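Local coordinates for protein arabinogalactan endo-1,4-beta-galactosidase (Ignisphaera aggregans, PDB 7OSK) that probably hydrolyses internal beta-1,4-galactosidic bonds in galactan and arabinogalactan, this chain holding the glycoside hydrolase family 53 catalytic domain of a longer protein, at residues 288-293 against 332-337; 337-340 against 345-348. All blocks are in the same frame, centred on the assembly; numbering follows the deposited sequence.

Interaction 1. Residues 288-293 against 332-337; sequences ILVAET and RDLIAA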
ATOM      1  N   ILE A 288      -8.569  -7.961  -8.875  1.00 23.44           N
ATOM      2  CA  ILE A 288      -7.211  -8.325  -8.493  1.00 22.10           C
ATOM      3  C   ILE A 288      -6.335  -7.081  -8.441  1.00 20.89           C
ATOM      4  O   ILE A 288      -6.215  -6.362  -9.432  1.00 21.81           O
ATOM      5  CB  ILE A 288      -6.600  -9.335  -9.480  1.00 22.61           C
ATOM      6  CG1 ILE A 288      -7.615 -10.429  -9.836  1.00 23.77           C
ATOM      7  CG2 ILE A 288      -5.320  -9.934  -8.908  1.00 21.66           C
ATOM      8  CD1 ILE A 288      -8.103 -11.239  -8.653  1.00 24.21           C
ATOM      9  N   LEU A 289      -5.721  -6.841  -7.286  1.00 22.73           N
ATOM     10  CA  LEU A 289      -4.929  -5.635  -7.060  1.00 20.96           C
ATOM     11  C   LEU A 289      -3.568  -5.958  -6.452  1.00 19.43           C
ATOM     12  O   LEU A 289      -3.432  -6.907  -5.682  1.00 21.41           O
ATOM     13  CB  LEU A 289      -5.695  -4.673  -6.144  1.00 20.45           C
ATOM     14  CG  LEU A 289      -4.979  -3.393  -5.706  1.00 18.92           C
ATOM     15  CD1 LEU A 289      -4.772  -2.460  -6.887  1.00 21.85           C
ATOM     16  CD2 LEU A 289      -5.759  -2.699  -4.600  1.00 20.48           C
ATOM     17  N   VAL A 290      -2.563  -5.168  -6.817  1.00 19.84           N
ATOM     18  CA  VAL A 290      -1.268  -5.201  -6.141  1.00 20.43           C
ATOM     19  C   VAL A 290      -1.181  -3.996  -5.205  1.00 20.40           C
ATOM     20  O   VAL A 290      -0.911  -2.875  -5.642  1.00 18.31           O
ATOM     21  CB  VAL A 290      -0.090  -5.185  -7.141  1.00 19.33           C
ATOM     22  CG1 VAL A 290       1.243  -5.240  -6.404  1.00 20.02           C
ATOM     23  CG2 VAL A 290      -0.207  -6.343  -8.125  1.00 19.85           C
ATOM     24  N   ALA A 291      -1.411  -4.231  -3.916  1.00 21.35           N
ATOM     25  CA  ALA A 291      -1.451  -3.155  -2.928  1.00 19.37           C
ATOM     26  C   ALA A 291      -0.059  -2.637  -2.601  1.00 20.41           C
ATOM     27  O   ALA A 291       0.113  -1.460  -2.283  1.00 19.57           O
ATOM     28  CB  ALA A 291      -2.135  -3.626  -1.659  1.00 18.24           C
ATOM     29  N   GLU A 292       0.928  -3.524  -2.657  1.00 21.50           N
ATOM     30  CA  GLU A 292       2.303  -3.145  -2.365  1.00 22.09           C
ATOM     31  C   GLU A 292       3.287  -3.890  -3.252  1.00 19.91           C
ATOM     32  O   GLU A 292       3.173  -5.097  -3.456  1.00 20.51           O
ATOM     33  CB  GLU A 292       2.638  -3.404  -0.893  1.00 19.53           C
ATOM     34  CG  GLU A 292       1.862  -2.536   0.090  1.00 21.47           C
ATOM     35  CD  GLU A 292       2.306  -2.738   1.532  1.00 23.43           C
ATOM     36  OE1 GLU A 292       3.306  -3.457   1.759  1.00 21.52           O
ATOM     37  OE2 GLU A 292       1.653  -2.177   2.439  1.00 20.44           O
ATOM     38  N   THR A 293       4.255  -3.151  -3.778  1.00 20.99           N
ATOM     39  CA  THR A 293       5.343  -3.731  -4.547  1.00 20.98           C
ATOM     40  C   THR A 293       6.435  -2.684  -4.704  1.00 21.23           C
ATOM     41  O   THR A 293       6.160  -1.484  -4.676  1.00 20.73           O
ATOM     42  CB  THR A 293       4.875  -4.223  -5.932  1.00 19.78           C
ATOM     43  OG1 THR A 293       5.962  -4.867  -6.606  1.00 22.76           O
ATOM     44  CG2 THR A 293       4.367  -3.068  -6.783  1.00 20.84           C
ATOM     45  N   ARG A 332       6.945  -2.197 -15.315  1.00 27.19           N
ATOM     46  CA  ARG A 332       6.243  -2.389 -16.580  1.00 27.07           C
ATOM     47  C   ARG A 332       5.817  -3.844 -16.744  1.00 26.28           C
ATOM     48  O   ARG A 332       4.707  -4.126 -17.201  1.00 28.31           O
ATOM     49  CB  ARG A 332       7.122  -1.965 -17.758  1.00 28.60           C
ATOM     50  CG  ARG A 332       6.455  -2.097 -19.129  1.00 30.12           C
ATOM     51  CD  ARG A 332       7.261  -2.997 -20.063  1.00 31.33           C
ATOM     52  NE  ARG A 332       7.000  -4.420 -19.840  1.00 29.02           N
ATOM     53  CZ  ARG A 332       6.275  -5.198 -20.643  1.00 28.91           C
ATOM     54  NH1 ARG A 332       5.718  -4.716 -21.748  1.00 29.17           N
ATOM     55  NH2 ARG A 332       6.107  -6.478 -20.341  1.00 27.57           N
ATOM     56  N   ASP A 333       6.700  -4.765 -16.365  1.00 23.93           N
ATOM     57  CA  ASP A 333       6.437  -6.190 -16.523  1.00 27.07           C
ATOM     58  C   ASP A 333       5.390  -6.685 -15.525  1.00 26.55           C
ATOM     59  O   ASP A 333       4.660  -7.637 -15.806  1.00 24.26           O
ATOM     60  CB  ASP A 333       7.733  -6.990 -16.370  1.00 28.13           C
ATOM     61  CG  ASP A 333       8.688  -6.782 -17.532  1.00 27.21           C
ATOM     62  OD1 ASP A 333       8.262  -6.224 -18.565  1.00 28.22           O
ATOM     63  OD2 ASP A 333       9.865  -7.182 -17.417  1.00 25.99           O
ATOM     64  N   LEU A 334       5.315  -6.035 -14.368  1.00 28.48           N
ATOM     65  CA  LEU A 334       4.304  -6.375 -13.372  1.00 29.33           C
ATOM     66  C   LEU A 334       2.927  -5.923 -13.851  1.00 26.98           C
ATOM     67  O   LEU A 334       1.944  -6.654 -13.717  1.00 25.15           O
ATOM     68  CB  LEU A 334       4.635  -5.738 -12.021  1.00 30.80           C
ATOM     69  CG  LEU A 334       3.760  -6.178 -10.842  1.00 27.68           C
ATOM     70  CD1 LEU A 334       3.996  -7.644 -10.509  1.00 26.11           C
ATOM     71  CD2 LEU A 334       4.022  -5.307  -9.623  1.00 25.20           C
ATOM     72  N   ILE A 335       2.864  -4.715 -14.405  1.00 25.24           N
ATOM     73  CA  ILE A 335       1.629  -4.201 -14.992  1.00 25.31           C
ATOM     74  C   ILE A 335       1.194  -5.103 -16.141  1.00 25.93           C
ATOM     75  O   ILE A 335       0.012  -5.420 -16.285  1.00 24.76           O
ATOM     76  CB  ILE A 335       1.801  -2.747 -15.500  1.00 25.92           C
ATOM     77  CG1 ILE A 335       2.021  -1.802 -14.312  1.00 26.91           C
ATOM     78  CG2 ILE A 335       0.581  -2.310 -16.321  1.00 25.38           C
ATOM     79  CD1 ILE A 335       2.199  -0.333 -14.684  1.00 26.64           C
ATOM     80  N   ALA A 336       2.158  -5.514 -16.957  1.00 24.55           N
ATOM     81  CA  ALA A 336       1.880  -6.389 -18.086  1.00 25.73           C
ATOM     82  C   ALA A 336       1.407  -7.756 -17.605  1.00 25.21           C
ATOM     83  O   ALA A 336       0.389  -8.268 -18.066  1.00 25.43           O
ATOM     84  CB  ALA A 336       3.114  -6.532 -18.960  1.00 26.66           C
ATOM     85  N   ALA A 337       2.154  -8.340 -16.673  1.00 26.38           N
ATOM     86  CA  ALA A 337       1.821  -9.653 -16.134  1.00 25.27           C
ATOM     87  C   ALA A 337       0.432  -9.655 -15.506  1.00 24.79           C
ATOM     88  O   ALA A 337      -0.336 -10.596 -15.686  1.00 26.28           O
ATOM     89  CB  ALA A 337       2.859 -10.082 -15.112  1.00 24.64           C
TER
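Leu334 reaches across from helix 324-342 and sets one methyl, CD2, against the side chain of Thr293. That methyl meets both branches of the threonine almost equally: CG2 of Thr293 is 3.6 Å from CD2 of Leu334, and OG1 of Thr293 is likewise 3.6 Å from it. The two side chains approach tip to tip; Leu334 CG stands anti to the backbone N (chi1 -172°), which extends the residue from the helix toward the strand. Oxygen beside a methyl is only van der Waals packing here, since Thr293 OG1 hydrogen-bonds to the carbonyl of Phe262. Lower down the strand the fit is looser, Val290 CG1 staying 4.3 Å from Leu334 CD2. Strand 287-293 is the seventh of the eight parallel strands of a TIM barrel, and helix 324-342 packs on its outer surface in the beta-alpha-beta crossover to the eighth strand. Strict alternation would not send Val290 and Thr293 to the same side; Ala291 breaks it with helix-like backbone angles (phi -75°, psi -32°). Glu292, between them in this turned part of the strand, points elsewhere and joins Arg92 in a salt bridge and Tyr263 OH in a hydrogen bond. Phe273 of helix 270-283 touches both Val290 and Leu334, adding an aromatic group to the buried apolar patch. The more open side of the helix is polar: partly exposed Arg332 and Asp333 form a salt bridge through NE and OD1, while Asp333 OD2 hydrogen-bonds to Tyr320 OH.

Interaction 2. Residues 337-340 against 345-348; sequences ALYE and KALG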
ATOM      1  N   ALA A 337       2.154  -8.340 -16.673  1.00 26.38           N
ATOM      2  CA  ALA A 337       1.821  -9.653 -16.134  1.00 25.27           C
ATOM      3  C   ALA A 337       0.432  -9.655 -15.506  1.00 24.79           C
ATOM      4  O   ALA A 337      -0.336 -10.596 -15.686  1.00 26.28           O
ATOM      5  CB  ALA A 337       2.859 -10.082 -15.112  1.00 24.64           C
ATOM      6  N   LEU A 338       0.113  -8.596 -14.771  1.00 23.61           N
ATOM      7  CA  LEU A 338      -1.174  -8.506 -14.096  1.00 24.75           C
ATOM      8  C   LEU A 338      -2.327  -8.418 -15.090  1.00 25.63           C
ATOM      9  O   LEU A 338      -3.350  -9.082 -14.921  1.00 24.87           O
ATOM     10  CB  LEU A 338      -1.202  -7.297 -13.158  1.00 24.55           C
ATOM     11  CG  LEU A 338      -2.536  -7.041 -12.450  1.00 24.04           C
ATOM     12  CD1 LEU A 338      -2.998  -8.271 -11.679  1.00 23.53           C
ATOM     13  CD2 LEU A 338      -2.425  -5.841 -11.523  1.00 22.84           C
ATOM     14  N   TYR A 339      -2.163  -7.600 -16.125  1.00 24.99           N
ATOM     15  CA  TYR A 339      -3.236  -7.370 -17.087  1.00 25.14           C
ATOM     16  C   TYR A 339      -3.392  -8.535 -18.059  1.00 25.43           C
ATOM     17  O   TYR A 339      -4.511  -8.903 -18.418  1.00 26.40           O
ATOM     18  CB  TYR A 339      -2.989  -6.077 -17.870  1.00 24.99           C
ATOM     19  CG  TYR A 339      -4.060  -5.790 -18.899  1.00 26.77           C
ATOM     20  CD1 TYR A 339      -5.400  -5.741 -18.537  1.00 27.18           C
ATOM     21  CD2 TYR A 339      -3.733  -5.568 -20.232  1.00 27.72           C
ATOM     22  CE1 TYR A 339      -6.387  -5.483 -19.474  1.00 26.99           C
ATOM     23  CE2 TYR A 339      -4.713  -5.306 -21.175  1.00 28.14           C
ATOM     24  CZ  TYR A 339      -6.038  -5.266 -20.790  1.00 27.61           C
ATOM     25  OH  TYR A 339      -7.019  -5.009 -21.722  1.00 26.14           O
ATOM     26  N   GLU A 340      -2.272  -9.112 -18.478  1.00 25.32           N
ATOM     27  CA  GLU A 340      -2.289 -10.206 -19.446  1.00 27.96           C
ATOM     28  C   GLU A 340      -2.959 -11.455 -18.878  1.00 27.35           C
ATOM     29  O   GLU A 340      -3.495 -12.275 -19.624  1.00 25.77           O
ATOM     30  CB  GLU A 340      -0.863 -10.530 -19.901  1.00 26.41           C
ATOM     31  CG  GLU A 340      -0.277  -9.487 -20.843  1.00 25.90           C
ATOM     32  CD  GLU A 340       1.206  -9.675 -21.089  1.00 25.60           C
ATOM     33  OE1 GLU A 340       1.741 -10.740 -20.715  1.00 27.55           O
ATOM     34  OE2 GLU A 340       1.835  -8.756 -21.656  1.00 26.75           O
ATOM     35  N   LYS A 345     -10.409  -8.434 -14.846  1.00 24.14           N
ATOM     36  CA  LYS A 345     -10.380  -8.365 -13.388  1.00 25.90           C
ATOM     37  C   LYS A 345      -9.089  -7.723 -12.894  1.00 25.64           C
ATOM     38  O   LYS A 345      -8.927  -7.478 -11.697  1.00 26.03           O
ATOM     39  CB  LYS A 345     -10.539  -9.760 -12.780  1.00 27.78           C
ATOM     40  CG  LYS A 345     -11.988 -10.219 -12.663  1.00 26.62           C
ATOM     41  CD  LYS A 345     -12.187 -11.620 -13.220  1.00 28.40           C
ATOM     42  CE  LYS A 345     -13.122 -12.444 -12.354  1.00 30.95           C
ATOM     43  NZ  LYS A 345     -12.852 -13.897 -12.525  1.00 33.11           N
ATOM     44  N   ALA A 346      -8.165  -7.462 -13.815  1.00 26.35           N
ATOM     45  CA  ALA A 346      -6.946  -6.738 -13.480  1.00 24.65           C
ATOM     46  C   ALA A 346      -7.304  -5.306 -13.115  1.00 26.56           C
ATOM     47  O   ALA A 346      -7.908  -4.583 -13.909  1.00 27.80           O
ATOM     48  CB  ALA A 346      -5.959  -6.767 -14.634  1.00 24.03           C
ATOM     49  N   LEU A 347      -6.925  -4.905 -11.906  1.00 24.97           N
ATOM     50  CA  LEU A 347      -7.284  -3.599 -11.371  1.00 24.31           C
ATOM     51  C   LEU A 347      -6.099  -2.648 -11.470  1.00 23.99           C
ATOM     52  O   LEU A 347      -6.216  -1.545 -12.005  1.00 23.05           O
ATOM     53  CB  LEU A 347      -7.743  -3.741  -9.923  1.00 24.76           C
ATOM     54  CG  LEU A 347      -8.831  -2.810  -9.401  1.00 23.94           C
ATOM     55  CD1 LEU A 347     -10.130  -2.956 -10.184  1.00 26.31           C
ATOM     56  CD2 LEU A 347      -9.051  -3.123  -7.933  1.00 24.87           C
ATOM     57  N   GLY A 348      -4.954  -3.088 -10.952  1.00 23.09           N
ATOM     58  CA  GLY A 348      -3.722  -2.333 -11.078  1.00 23.96           C
ATOM     59  C   GLY A 348      -2.727  -2.573  -9.967  1.00 19.69           C
ATOM     60  O   GLY A 348      -2.710  -3.641  -9.360  1.00 21.76           O
TER
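The short alpha-to-beta connection that leads from helix 324-342 into the eighth strand, 346-352, of the TIM barrel brings the helix back against the start of that strand. Ala346 carries the contact: its CB points at the helix and lies over the backbone of Leu338 and Tyr339, 3.5 Å from Leu338 O and 3.7 Å from Tyr339 CA. The same methyl touches a side chain from each residue. It meets the branch point of the leucine, Leu338 CG, at 4.1 Å, and it sits at the edge of the Tyr339 ring, near the ring plane, 4.1 Å from CD1. An extended first torsion (chi1 176°) carries Leu338 past Ala346, and its CD2 lies against the peptide carbonyl of Gly348, 3.6 Å from Gly348 C. Gly348 has backbone angles (phi 153°, psi -153°) at which a CB would press on the carbonyl oxygen of Leu347, so the bare backbone fits this point of the strand. Leu347, between the two contact residues, points away from the helix and packs on Leu289. Toward the outside, Tyr339 lies beside Pro47, and Ala346 also touches Phe50. Deeper in, Leu338 is wedged between helix 270-283, where it meets Phe273 and Val277, and strand 287-293, where it meets Ile288 and Val290.

How the interactions relate
Interactions 1 and 2 are successive steps along helix 324-342, sharing Ala337, with centres about 7 Å apart. Leu334 and Leu338, one helical turn apart, both touch Phe273 and face two neighbouring parallel strands. Those strands are joined by probable hydrogen bonds from Ile288 N to Lys345 O (2.9 Å) and from Leu347 N to Ile288 O (3.0 Å). Side chains also meet between the contacts, Ile288 CG2 lying 4.0 Å from Leu338 CD1. Both are barrel-wall packing away from the calcium site of Asp301, Asp303, His305, Asn307, Asn370 and Glu373; Glu292, beside interaction 1, lies close to Glu191, consistent with the carboxylate pair expected in the active site of this glycosidase clan.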